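Local coordinates for protein GTN Reductase (Agrobacterium tumefaciens, PDB 5N6G) that binds flavin mononucleotide and probably reduces activated carbon-carbon double bonds with NADH or NADPH, as an ene-reductase of the Old Yellow Enzyme family, at residues G102-T107 with A124-Y129; S59-G64 with S108-G113; K299-A304 with K321-A326; I264-G269 with F284-F289; E43-A48 with A333-V338. All blocks are in the same frame, centred on the assembly; numbering follows the deposited sequence. Where two conformers were deposited one is given.

How the interactions relate
From the N terminus, the loop 43-48 ahead of strand 50-57 is the first segment met, and interaction 5 brings it against 333-338, closing a loop of 284 residues that takes in the other four contacts. Interactions 1 and 2 cross: segments 59-64, 102-107, 108-113 and 124-129 alternate between them, and the two touch where Ser105 OG lies 2.6 Å from Gln63 O, tying together loops beyond strands 50-57 and 94-99. Interactions 4 and 3 follow in series as successive beta-alpha-beta units of the barrel, joined where Ile303 N lies 2.9 Å from Ile264 O. Interaction 5 thus connects the first part of the barrel with its last.

Interaction 1: G102-T107 with A124-Y129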
# COMPACT_ATOMS: atom_id res chain seq x y z
N GLY A 102 10.62 -7.08 -1.12
CA GLY A 102 11.33 -8.03 -1.96
C GLY A 102 12.64 -7.48 -2.47
O GLY A 102 13.49 -7.00 -1.71
N ARG A 103 12.85 -7.55 -3.80
CA ARG A 103 14.13 -7.18 -4.37
C ARG A 103 14.45 -5.69 -4.30
O ARG A 103 15.59 -5.31 -4.62
CB ARG A 103 14.21 -7.63 -5.83
CG ARG A 103 13.32 -6.84 -6.78
CD ARG A 103 13.41 -7.42 -8.18
NE ARG A 103 12.64 -6.63 -9.14
CZ ARG A 103 12.89 -6.60 -10.45
NH1 ARG A 103 13.87 -7.31 -11.00
NH2 ARG A 103 12.14 -5.83 -11.23
N ILE A 104 13.50 -4.84 -3.93
CA ILE A 104 13.71 -3.38 -3.95
C ILE A 104 14.27 -3.00 -2.59
O ILE A 104 13.58 -2.46 -1.72
CB ILE A 104 12.42 -2.64 -4.29
CG1 ILE A 104 11.80 -3.19 -5.58
CG2 ILE A 104 12.70 -1.18 -4.43
CD1 ILE A 104 12.68 -3.06 -6.83
N SER A 105 15.56 -3.28 -2.40
CA SER A 105 16.22 -3.02 -1.12
C SER A 105 17.73 -2.96 -1.35
O SER A 105 18.22 -3.01 -2.48
CB SER A 105 15.82 -4.10 -0.10
OG SER A 105 16.28 -3.81 1.22
N HIS A 106 18.45 -2.81 -0.25
CA HIS A 106 19.90 -2.67 -0.26
C HIS A 106 20.45 -3.51 0.88
O HIS A 106 19.80 -3.67 1.91
CB HIS A 106 20.29 -1.20 -0.10
CG HIS A 106 21.75 -0.93 -0.33
ND1 HIS A 106 22.66 -0.87 0.71
CD2 HIS A 106 22.45 -0.68 -1.46
CE1 HIS A 106 23.86 -0.62 0.22
NE2 HIS A 106 23.76 -0.48 -1.09
N THR A 107 21.64 -4.07 0.67
CA THR A 107 22.24 -4.93 1.70
C THR A 107 22.37 -4.22 3.04
O THR A 107 22.24 -4.86 4.09
CB THR A 107 23.61 -5.40 1.24
OG1 THR A 107 24.44 -4.26 0.94
CG2 THR A 107 23.49 -6.30 0.02
N ALA A 124 16.75 -5.41 -9.81
CA ALA A 124 15.94 -4.30 -10.32
C ALA A 124 16.82 -3.13 -10.69
O ALA A 124 17.77 -2.80 -9.98
CB ALA A 124 14.93 -3.84 -9.28
N LYS A 125 16.48 -2.47 -11.81
CA LYS A 125 17.06 -1.18 -12.15
C LYS A 125 16.22 -0.14 -11.41
O LYS A 125 15.31 0.50 -11.95
CB LYS A 125 17.08 -0.94 -13.65
CG LYS A 125 17.87 0.32 -14.02
CD LYS A 125 18.21 0.34 -15.51
CE LYS A 125 18.64 1.73 -15.96
NZ LYS A 125 17.54 2.46 -16.66
N SER A 126 16.51 -0.01 -10.12
CA SER A 126 15.77 0.86 -9.21
C SER A 126 16.76 1.49 -8.25
O SER A 126 17.93 1.12 -8.19
CB SER A 126 14.69 0.08 -8.45
OG SER A 126 13.78 0.96 -7.81
N LYS A 127 16.29 2.50 -7.53
CA LYS A 127 17.12 3.23 -6.59
C LYS A 127 16.43 3.28 -5.24
O LYS A 127 15.21 3.25 -5.16
CB LYS A 127 17.42 4.66 -7.08
CG LYS A 127 18.45 4.71 -8.18
CD LYS A 127 18.65 6.14 -8.69
CE LYS A 127 19.73 6.20 -9.76
NZ LYS A 127 21.04 5.73 -9.23
N THR A 128 17.24 3.37 -4.19
CA THR A 128 16.69 3.44 -2.86
C THR A 128 17.44 4.47 -2.03
O THR A 128 18.38 5.12 -2.50
CB THR A 128 16.70 2.08 -2.16
OG1 THR A 128 16.14 2.27 -0.86
CG2 THR A 128 18.11 1.49 -2.01
N TYR A 129 17.00 4.62 -0.78
CA TYR A 129 17.53 5.61 0.14
C TYR A 129 18.13 4.85 1.32
O TYR A 129 17.43 4.09 1.99
CB TYR A 129 16.44 6.57 0.62
CG TYR A 129 15.32 6.86 -0.39
CD1 TYR A 129 15.57 6.88 -1.76
CD2 TYR A 129 14.02 7.11 0.03
CE1 TYR A 129 14.57 7.13 -2.67
CE2 TYR A 129 13.01 7.37 -0.88
CZ TYR A 129 13.29 7.38 -2.23
OH TYR A 129 12.30 7.64 -3.15
O HOH W 1 17.30 -5.17 -6.85
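The loop that follows barrel strand 94-99 packs here, through Arg103, Ile104 and His106, against the approach to and first part of strand 127-131, whose Tyr129 belongs to the 2-phenylacrylic acid pocket. Ala124 is the residue on which two neighbours converge. Its CB sits centrally over one face of the Arg103 guanidinium, 3.6 Å above the plane, while from another direction Ile104 CD1 presses on the same methyl at 3.4 Å from Ala124 CB, tighter than ordinary van der Waals contact. The Arg103 chain runs extended from CG to NE after a first torsion that sets CG between the backbone N and carbonyl carbon (chi1 71°), and this carries the flat group out to Ala124. Its NH1 is hydrogen-bonded to Ile122 O, so the guanidinium has a polar partner as well as its methyl neighbour.

In the conformer given for Ser126, Ile104 CD1 also reaches Ser126 CB at 4.1 Å. Farther along, the contact thins to one pair of carbons, His106 CB and Thr128 CG2, 4.0 Å apart. No direct hydrogen bond crosses between the segments; instead a water donates to Arg103 O at 2.8 Å and accepts from Ala124 N at 3.0 Å, bridging the two backbones.

In that same conformer the polar end of Ser126 turns to another partner, OG bonding Asn238 OD1. On the strand side, Thr128 pairs through its backbone with Ala140 of strand 137-141, the antiparallel partner of 127-131, and His106 also rests on Ala140.

Interaction 2: S59-G64 with S108-G113; sequences SQQGQG and SLQPHG
Two glutamine amides make the hydrogen bonds of this contact, one reaching in each direction. Gln60 NE2 donates to Leu109 O at 3.1 Å with an N-H...O angle of 154°; the carbonyl oxygen lies near the plane of the Gln60 amide, but the donor stands well above the carbonyl plane. In return Gln110 NE2 donates to Gln61 O at 3.0 Å, straighter at 165°, again from above the carbonyl plane. Gln110 can do this because its chain bends at chi2 (-68°), swinging the amide back to the turn although CB points away from it.

Carbon contacts with the backbone lie alongside. Leu109 CD1 touches the main chain of Gly64, 3.3 Å from Gly64 C, and Pro111 CD packs against the main chain of Gln61, 3.8 Å from Gln61 N, with the Gln60 side chain sliding past the proline ring in the opposite sense.

In the second shell, Ser105 OG accepts a further bond from Gln110 NE2, and Gln61 OE1 is bonded to His100 NE2. Ser59 OG accepts from Gly62 N at 3.0 Å, an ST motif bracing the type I beta turn Gln60-Gln63. The result is two loops following consecutive strands of a TIM barrel, fastened together by side-chain amides bonded to main-chain carbonyls.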
# COMPACT_ATOMS: atom_id res chain seq x y z
N SER A 59 8.99 -6.83 8.59
CA SER A 59 10.25 -7.37 9.07
C SER A 59 11.35 -6.47 8.54
O SER A 59 11.15 -5.70 7.60
CB SER A 59 10.48 -8.78 8.56
OG SER A 59 10.57 -8.74 7.15
N GLN A 60 12.55 -6.62 9.12
CA GLN A 60 13.68 -5.88 8.59
C GLN A 60 14.01 -6.35 7.17
O GLN A 60 14.39 -5.55 6.31
CB GLN A 60 14.89 -6.05 9.51
CG GLN A 60 16.04 -5.15 9.13
CD GLN A 60 17.27 -5.40 9.94
OE1 GLN A 60 17.21 -6.05 10.99
NE2 GLN A 60 18.41 -4.90 9.47
N GLN A 61 13.85 -7.65 6.90
CA GLN A 61 14.05 -8.17 5.56
C GLN A 61 13.12 -7.48 4.56
O GLN A 61 13.50 -7.26 3.40
CB GLN A 61 13.79 -9.68 5.57
CG GLN A 61 14.05 -10.42 4.28
CD GLN A 61 13.31 -11.75 4.25
OE1 GLN A 61 12.09 -11.77 4.23
NE2 GLN A 61 14.05 -12.86 4.24
N GLY A 62 11.93 -7.10 4.99
CA GLY A 62 10.99 -6.40 4.13
C GLY A 62 11.21 -4.92 3.94
O GLY A 62 10.41 -4.29 3.23
N GLN A 63 12.23 -4.35 4.58
CA GLN A 63 12.59 -2.94 4.42
C GLN A 63 13.38 -2.71 3.14
O GLN A 63 14.34 -3.43 2.86
CB GLN A 63 13.47 -2.44 5.57
CG GLN A 63 12.73 -2.24 6.87
CD GLN A 63 12.07 -0.88 6.98
OE1 GLN A 63 11.85 -0.17 5.98
NE2 GLN A 63 11.71 -0.52 8.21
N GLY A 64 13.05 -1.63 2.44
CA GLY A 64 13.79 -1.23 1.25
C GLY A 64 14.28 0.19 1.21
O GLY A 64 15.05 0.54 0.31
N SER A 108 22.61 -2.90 3.05
CA SER A 108 22.80 -2.17 4.30
C SER A 108 21.53 -2.11 5.16
O SER A 108 21.62 -1.78 6.35
CB SER A 108 23.29 -0.75 3.99
OG SER A 108 22.26 -0.03 3.34
N LEU A 109 20.36 -2.40 4.59
CA LEU A 109 19.10 -2.43 5.31
C LEU A 109 18.70 -3.82 5.76
O LEU A 109 17.76 -3.96 6.56
CB LEU A 109 17.98 -1.84 4.42
CG LEU A 109 18.20 -0.41 3.94
CD1 LEU A 109 17.16 -0.05 2.85
CD2 LEU A 109 18.12 0.55 5.10
N GLN A 110 19.34 -4.87 5.23
CA GLN A 110 18.95 -6.25 5.44
C GLN A 110 19.60 -6.81 6.70
O GLN A 110 20.71 -6.41 7.07
CB GLN A 110 19.37 -7.10 4.25
CG GLN A 110 18.56 -6.76 3.03
CD GLN A 110 17.12 -7.16 3.19
OE1 GLN A 110 16.81 -8.27 3.64
NE2 GLN A 110 16.22 -6.26 2.84
N PRO A 111 18.93 -7.76 7.35
CA PRO A 111 19.59 -8.45 8.46
C PRO A 111 20.84 -9.17 7.96
O PRO A 111 20.88 -9.71 6.85
CB PRO A 111 18.51 -9.42 8.97
CG PRO A 111 17.51 -9.52 7.89
CD PRO A 111 17.59 -8.29 7.07
N HIS A 112 21.88 -9.11 8.77
CA HIS A 112 23.16 -9.73 8.48
C HIS A 112 23.84 -9.12 7.26
O HIS A 112 24.84 -9.68 6.78
CB HIS A 112 23.01 -11.24 8.26
CG HIS A 112 22.16 -11.92 9.28
ND1 HIS A 112 21.07 -12.70 8.94
CD2 HIS A 112 22.23 -11.93 10.63
CE1 HIS A 112 20.51 -13.16 10.04
NE2 HIS A 112 21.19 -12.71 11.08
N GLY A 113 23.36 -7.99 6.76
CA GLY A 113 23.92 -7.44 5.54
C GLY A 113 23.63 -8.31 4.34
O GLY A 113 24.39 -8.28 3.36

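Interaction 3: K299-A304 with K321-A326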
# COMPACT_ATOMS: atom_id res chain seq x y z
N LYS A 299 -17.66 -8.50 -2.11
CA LYS A 299 -18.45 -7.46 -1.50
C LYS A 299 -17.60 -6.39 -0.81
O LYS A 299 -18.16 -5.50 -0.16
CB LYS A 299 -19.44 -8.08 -0.50
CG LYS A 299 -20.46 -9.02 -1.13
CD LYS A 299 -21.47 -8.28 -1.97
CE LYS A 299 -22.62 -9.19 -2.43
NZ LYS A 299 -22.22 -10.22 -3.44
N GLY A 300 -16.28 -6.46 -0.96
CA GLY A 300 -15.41 -5.46 -0.39
C GLY A 300 -15.66 -4.09 -0.99
O GLY A 300 -16.16 -3.95 -2.11
N LEU A 301 -15.28 -3.08 -0.24
CA LEU A 301 -15.35 -1.71 -0.74
C LEU A 301 -14.33 -1.53 -1.86
O LEU A 301 -13.16 -1.91 -1.72
CB LEU A 301 -15.05 -0.73 0.41
CG LEU A 301 -15.41 0.72 0.14
CD1 LEU A 301 -16.91 0.90 0.18
CD2 LEU A 301 -14.73 1.63 1.16
N TRP A 302 -14.77 -0.97 -2.98
CA TRP A 302 -13.92 -0.80 -4.15
C TRP A 302 -13.36 0.62 -4.13
O TRP A 302 -14.08 1.59 -4.42
CB TRP A 302 -14.72 -1.05 -5.43
CG TRP A 302 -13.86 -1.19 -6.63
CD1 TRP A 302 -13.53 -0.21 -7.53
CD2 TRP A 302 -13.20 -2.39 -7.08
NE1 TRP A 302 -12.70 -0.73 -8.50
CE2 TRP A 302 -12.49 -2.06 -8.25
CE3 TRP A 302 -13.16 -3.70 -6.61
CZ2 TRP A 302 -11.76 -3.00 -8.96
CZ3 TRP A 302 -12.41 -4.62 -7.30
CH2 TRP A 302 -11.71 -4.27 -8.45
N ILE A 303 -12.07 0.73 -3.80
CA ILE A 303 -11.40 2.01 -3.60
C ILE A 303 -10.48 2.22 -4.79
O ILE A 303 -9.64 1.38 -5.08
CB ILE A 303 -10.57 2.03 -2.30
CG1 ILE A 303 -11.41 1.65 -1.08
CG2 ILE A 303 -9.91 3.39 -2.17
CD1 ILE A 303 -10.56 1.51 0.21
N ALA A 304 -10.63 3.35 -5.46
CA ALA A 304 -9.84 3.63 -6.65
C ALA A 304 -8.89 4.77 -6.38
O ALA A 304 -9.18 5.66 -5.58
CB ALA A 304 -10.72 4.00 -7.84
N LYS A 321 -19.15 3.69 -10.41
CA LYS A 321 -17.92 3.06 -10.88
C LYS A 321 -17.02 2.63 -9.74
O LYS A 321 -16.35 1.59 -9.82
CB LYS A 321 -17.15 4.00 -11.79
CG LYS A 321 -17.82 4.26 -13.11
CD LYS A 321 -17.04 5.31 -13.91
CE LYS A 321 -17.73 5.61 -15.25
NZ LYS A 321 -17.04 6.71 -15.98
N VAL A 322 -16.95 3.43 -8.68
CA VAL A 322 -16.12 3.13 -7.53
C VAL A 322 -16.93 3.42 -6.28
O VAL A 322 -17.89 4.19 -6.32
CB VAL A 322 -14.79 3.94 -7.51
CG1 VAL A 322 -14.09 3.86 -8.84
CG2 VAL A 322 -15.05 5.40 -7.14
N ASP A 323 -16.53 2.82 -5.16
CA ASP A 323 -17.18 3.09 -3.89
C ASP A 323 -16.52 4.21 -3.12
O ASP A 323 -17.17 4.84 -2.28
CB ASP A 323 -17.19 1.84 -3.00
CG ASP A 323 -17.94 0.69 -3.62
OD1 ASP A 323 -18.94 0.95 -4.33
OD2 ASP A 323 -17.53 -0.48 -3.39
N ALA A 324 -15.23 4.43 -3.35
CA ALA A 324 -14.48 5.43 -2.61
C ALA A 324 -13.25 5.77 -3.45
O ALA A 324 -12.86 5.00 -4.34
CB ALA A 324 -14.06 4.94 -1.22
N VAL A 325 -12.66 6.93 -3.17
CA VAL A 325 -11.50 7.42 -3.90
C VAL A 325 -10.40 7.74 -2.89
O VAL A 325 -10.63 8.43 -1.89
CB VAL A 325 -11.85 8.67 -4.74
CG1 VAL A 325 -10.58 9.26 -5.34
CG2 VAL A 325 -12.86 8.31 -5.84
N ALA A 326 -9.20 7.22 -3.16
CA ALA A 326 -8.03 7.49 -2.36
C ALA A 326 -7.18 8.54 -3.07
O ALA A 326 -6.89 8.41 -4.26
CB ALA A 326 -7.22 6.22 -2.13
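With CG placed beside its backbone N (chi1 -61°), Asp323 brings its carboxylate to the start of strand 301-305, and Leu301, with CG anti to the backbone N (chi1 -166°), lays CD1 against Asp323 CB at 3.3 Å. Asp323 OD2 then accepts from Trp302 N at 2.8 Å, on its anti side and 26° out of the carboxylate plane. The same oxygen has a salt bridge to Arg294 NH2, so the start of strand 301-305 and helix 286-295 share one carboxylate. Trp302 O in turn is gripped twice, by Asp323 N at 2.8 Å within the carbonyl plane and by Ala324 N at 3.2 Å from a tilted direction.

Beyond this, strands 301-305 and 324-327 run parallel as the seventh and eighth strands of the TIM barrel, joined by a beta-alpha-beta crossover through helix 310-318. Ile303 pairs with Ala324 and Ala304 with Val325. Ala304 N donates to Ala324 O at 3.0 Å, and Ala326 N donates to Ala304 O at 2.9 Å.

On the face carrying Ile303 and Ala324, Ile303 CG2 meets Ala326 CB at 3.9 Å. On the face carrying Ala304, its CB nestles against Val322 CG1 at 3.5 Å; Val322 also packs on Ala316 and Val317 of helix 310-318.

Interaction 4: I264-G269 with F284-F289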
# COMPACT_ATOMS: atom_id res chain seq x y z
N ILE A 264 -10.82 -3.67 -1.68
CA ILE A 264 -9.83 -3.76 -2.74
C ILE A 264 -9.48 -2.34 -3.13
O ILE A 264 -10.37 -1.54 -3.44
CB ILE A 264 -10.38 -4.50 -3.99
CG1 ILE A 264 -11.11 -5.81 -3.61
CG2 ILE A 264 -9.25 -4.71 -5.01
CD1 ILE A 264 -10.20 -6.87 -3.01
N HIS A 265 -8.19 -2.02 -3.12
CA HIS A 265 -7.69 -0.70 -3.46
C HIS A 265 -6.89 -0.82 -4.74
O HIS A 265 -5.87 -1.53 -4.78
CB HIS A 265 -6.83 -0.17 -2.30
CG HIS A 265 -6.32 1.21 -2.46
ND1 HIS A 265 -5.64 1.85 -1.45
CD2 HIS A 265 -6.36 2.08 -3.50
CE1 HIS A 265 -5.29 3.06 -1.84
NE2 HIS A 265 -5.71 3.23 -3.08
N VAL A 266 -7.35 -0.16 -5.80
CA VAL A 266 -6.77 -0.33 -7.14
C VAL A 266 -6.14 0.97 -7.60
O VAL A 266 -6.78 2.03 -7.60
CB VAL A 266 -7.83 -0.82 -8.14
CG1 VAL A 266 -8.99 0.16 -8.25
CG2 VAL A 266 -7.21 -1.06 -9.51
N VAL A 267 -4.88 0.87 -8.04
CA VAL A 267 -4.17 1.94 -8.74
C VAL A 267 -4.51 1.80 -10.21
O VAL A 267 -4.18 0.79 -10.85
CB VAL A 267 -2.65 1.84 -8.52
CG1 VAL A 267 -1.91 2.93 -9.30
CG2 VAL A 267 -2.30 1.91 -7.03
N GLU A 268 -5.14 2.84 -10.77
CA GLU A 268 -5.56 2.84 -12.16
C GLU A 268 -4.48 3.53 -12.99
O GLU A 268 -4.33 4.75 -12.95
CB GLU A 268 -6.91 3.55 -12.28
CG GLU A 268 -7.98 2.80 -11.50
CD GLU A 268 -9.32 3.52 -11.44
OE1 GLU A 268 -9.36 4.78 -11.37
OE2 GLU A 268 -10.35 2.81 -11.46
N GLY A 269 -3.73 2.74 -13.75
CA GLY A 269 -2.67 3.26 -14.58
C GLY A 269 -1.29 3.18 -13.94
O GLY A 269 -1.04 2.43 -13.00
N PHE A 284 -5.83 -2.23 -20.51
CA PHE A 284 -6.47 -2.91 -19.39
C PHE A 284 -7.89 -2.38 -19.24
O PHE A 284 -8.13 -1.17 -19.34
CB PHE A 284 -5.69 -2.69 -18.10
CG PHE A 284 -6.11 -3.58 -16.97
CD1 PHE A 284 -5.61 -4.86 -16.86
CD2 PHE A 284 -6.97 -3.13 -15.99
CE1 PHE A 284 -5.99 -5.69 -15.82
CE2 PHE A 284 -7.35 -3.95 -14.93
CZ PHE A 284 -6.85 -5.23 -14.85
N ASP A 285 -8.83 -3.30 -19.01
CA ASP A 285 -10.25 -2.98 -18.86
C ASP A 285 -10.57 -3.03 -17.36
O ASP A 285 -10.72 -4.11 -16.78
CB ASP A 285 -11.07 -3.97 -19.68
CG ASP A 285 -12.55 -3.67 -19.68
OD1 ASP A 285 -13.05 -2.97 -18.76
OD2 ASP A 285 -13.22 -4.18 -20.60
N TYR A 286 -10.65 -1.86 -16.72
CA TYR A 286 -10.89 -1.81 -15.28
C TYR A 286 -12.33 -2.19 -14.92
O TYR A 286 -12.57 -2.68 -13.82
CB TYR A 286 -10.54 -0.43 -14.74
CG TYR A 286 -9.06 -0.17 -14.82
CD1 TYR A 286 -8.22 -0.50 -13.78
CD2 TYR A 286 -8.49 0.36 -15.98
CE1 TYR A 286 -6.84 -0.29 -13.85
CE2 TYR A 286 -7.11 0.56 -16.07
CZ TYR A 286 -6.31 0.25 -15.01
OH TYR A 286 -4.94 0.46 -15.11
N ALA A 287 -13.29 -1.96 -15.82
CA ALA A 287 -14.66 -2.43 -15.57
C ALA A 287 -14.73 -3.96 -15.57
O ALA A 287 -15.47 -4.54 -14.76
CB ALA A 287 -15.60 -1.87 -16.63
N SER A 288 -14.02 -4.61 -16.49
CA SER A 288 -14.00 -6.07 -16.54
C SER A 288 -13.35 -6.64 -15.29
O SER A 288 -13.78 -7.66 -14.73
CB SER A 288 -13.22 -6.51 -17.79
OG SER A 288 -12.97 -7.91 -17.79
N PHE A 289 -12.30 -5.97 -14.83
CA PHE A 289 -11.58 -6.33 -13.62
C PHE A 289 -12.50 -6.25 -12.40
O PHE A 289 -12.59 -7.20 -11.60
CB PHE A 289 -10.38 -5.39 -13.51
CG PHE A 289 -9.53 -5.54 -12.29
CD1 PHE A 289 -8.93 -6.75 -11.95
CD2 PHE A 289 -9.26 -4.42 -11.51
CE1 PHE A 289 -8.12 -6.84 -10.84
CE2 PHE A 289 -8.45 -4.51 -10.40
CZ PHE A 289 -7.88 -5.71 -10.06
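The backbone of 264-267 is extended as a barrel strand and ends in a loop at Glu268 and Gly269, where Gly269 takes a positive phi (96°); opposite, Asp285 caps helix 286-295 and the chain turns helical from Tyr286. The segments stay apart at the main chain, with CA atoms of Glu268 and Tyr286 7.7 Å from each other, so side chains bridge them. The capping bond runs from Ser288 N to Asp285 OD1, which is met from above the carboxylate plane.

Tyr286 does most of the bridging. Its OH accepts from Gly269 N at 2.9 Å, a bent bond with an N-H...O angle of 133°. One ring face carries Glu268 CB, displaced toward the rim, and the Glu268 CG lies 4.0 Å from Tyr286 CD1; over the other face, centrally, sits Phe284 CD2, 3.4 Å above the plane. The tyrosine ring is thus held between two side chains, while Glu268 OE1 is bonded to Tyr308 OH and salt-bridged to Arg275.

Earlier on the strand, Val266 CG2, in the conformer given, meets the Phe289 ring edge, 3.8 Å from Phe289 CE2. Through Phe289, helix 286-295 packs against strands 227-231 (Leu231) and 263-267 and beside helix 245-256 (Tyr249, Val253), as outer TIM-barrel helices do.

Interaction 5: E43-A48 with A333-V338; sequences EQRATA and ANPDLV
Gln44 meets Pro335 through its CB, 3.9 Å from Pro335 CB, while its OE1 turns to the next residue and accepts from Arg45 NH1 at 2.9 Å, in the carbonyl plane on a lone pair. That bond holds the guanidinium at its edge. Arg45 then reaches along Pro335: CG, beside the backbone N (chi1 -67°), starts an extended chain to NE; CG itself lies 3.7 Å from Pro335 CA, and one guanidinium face lies over the proline, with Pro335 CB 3.8 Å above the plane and toward its rim. NE bonds Phe331 O, NH2 bonds Ile332 O and NH1 also bonds Tyr41 O, so the arginine is bonded to the end of helix 329-333 as well as packed over the proline that follows it. Arg45 CA also points its hydrogen at Pro335 O, a CA-H...O contact of 3.6 Å.

In the TIM barrel this brings the turn leading into strand 50-57 against the short connection between helix 329-333, after the eighth strand, and helix 337-343. The first segment itself is folded as two overlapping type I turns, Glu43-Ala46 and Arg45-Ala48.

Thr47 comes next, its O 3.4 Å from Val338 CG2. A water lies 2.8 Å from Thr47 OG1 in a hydrogen bond; it donates to Pro335 O and accepts from Val338 N. Ala48 finishes the run with CA 3.8 Å from Val338 CG2, and Val338 rests in turn on Ile19 of strand 19-21.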
# COMPACT_ATOMS: atom_id res chain seq x y z
N GLU A 43 -2.72 12.73 12.67
CA GLU A 43 -3.85 13.33 13.37
C GLU A 43 -4.42 14.51 12.59
O GLU A 43 -5.63 14.75 12.62
CB GLU A 43 -3.43 13.75 14.79
CG GLU A 43 -3.13 12.54 15.70
CD GLU A 43 -2.33 12.89 16.96
OE1 GLU A 43 -1.98 14.08 17.16
OE2 GLU A 43 -2.05 11.96 17.75
N GLN A 44 -3.56 15.25 11.87
CA GLN A 44 -3.99 16.39 11.06
C GLN A 44 -4.95 15.98 9.95
O GLN A 44 -5.72 16.83 9.45
CB GLN A 44 -2.77 17.06 10.43
CG GLN A 44 -1.98 17.94 11.37
CD GLN A 44 -0.79 18.60 10.70
OE1 GLN A 44 -0.44 18.26 9.57
NE2 GLN A 44 -0.19 19.55 11.38
N ARG A 45 -4.88 14.71 9.54
CA ARG A 45 -5.60 14.16 8.40
C ARG A 45 -6.71 13.18 8.80
O ARG A 45 -7.29 12.52 7.93
CB ARG A 45 -4.60 13.51 7.45
CG ARG A 45 -3.69 14.56 6.83
CD ARG A 45 -2.34 14.03 6.32
NE ARG A 45 -1.66 15.15 5.69
CZ ARG A 45 -1.06 16.14 6.33
NH1 ARG A 45 -1.00 16.12 7.66
NH2 ARG A 45 -0.53 17.15 5.64
N ALA A 46 -7.08 13.15 10.07
CA ALA A 46 -8.00 12.14 10.59
C ALA A 46 -9.45 12.37 10.20
O ALA A 46 -10.29 11.54 10.57
CB ALA A 46 -7.88 12.08 12.11
N THR A 47 -9.78 13.47 9.51
CA THR A 47 -11.12 13.60 8.95
C THR A 47 -11.30 12.77 7.68
O THR A 47 -12.45 12.62 7.23
CB THR A 47 -11.48 15.07 8.67
OG1 THR A 47 -10.51 15.68 7.82
CG2 THR A 47 -11.59 15.83 9.96
N ALA A 48 -10.23 12.20 7.13
CA ALA A 48 -10.37 11.22 6.06
C ALA A 48 -11.31 10.11 6.51
O ALA A 48 -11.30 9.71 7.67
CB ALA A 48 -9.01 10.63 5.69
N ALA A 333 -0.63 17.68 0.87
CA ALA A 333 -0.63 19.13 0.93
C ALA A 333 -1.86 19.71 1.62
O ALA A 333 -1.88 20.91 1.87
CB ALA A 333 -0.53 19.71 -0.49
N ASN A 334 -2.88 18.90 1.90
CA ASN A 334 -4.17 19.39 2.40
C ASN A 334 -4.59 18.51 3.55
O ASN A 334 -5.28 17.49 3.35
CB ASN A 334 -5.22 19.40 1.30
CG ASN A 334 -4.87 20.35 0.20
OD1 ASN A 334 -5.13 21.54 0.31
ND2 ASN A 334 -4.23 19.83 -0.86
N PRO A 335 -4.21 18.86 4.78
CA PRO A 335 -4.63 18.02 5.91
C PRO A 335 -6.14 17.93 6.02
O PRO A 335 -6.68 16.85 6.32
CB PRO A 335 -3.98 18.72 7.11
CG PRO A 335 -3.72 20.12 6.67
CD PRO A 335 -3.43 20.03 5.20
N ASP A 336 -6.83 19.03 5.78
CA ASP A 336 -8.29 19.08 5.79
C ASP A 336 -8.86 18.96 4.38
O ASP A 336 -9.77 19.70 3.99
CB ASP A 336 -8.78 20.36 6.46
CG ASP A 336 -8.27 21.63 5.80
OD1 ASP A 336 -7.30 21.58 5.02
OD2 ASP A 336 -8.83 22.70 6.09
N LEU A 337 -8.33 18.02 3.60
CA LEU A 337 -8.82 17.79 2.25
C LEU A 337 -10.32 17.55 2.23
O LEU A 337 -11.02 18.02 1.33
CB LEU A 337 -8.09 16.60 1.62
CG LEU A 337 -8.52 16.28 0.18
CD1 LEU A 337 -8.23 17.46 -0.76
CD2 LEU A 337 -7.80 15.04 -0.29
N VAL A 338 -10.83 16.80 3.21
CA VAL A 338 -12.26 16.47 3.22
C VAL A 338 -13.09 17.74 3.24
O VAL A 338 -14.00 17.92 2.42
CB VAL A 338 -12.59 15.55 4.41
CG1 VAL A 338 -14.09 15.40 4.58
CG2 VAL A 338 -11.96 14.18 4.23
O HOH W 2 -9.18 15.70 5.38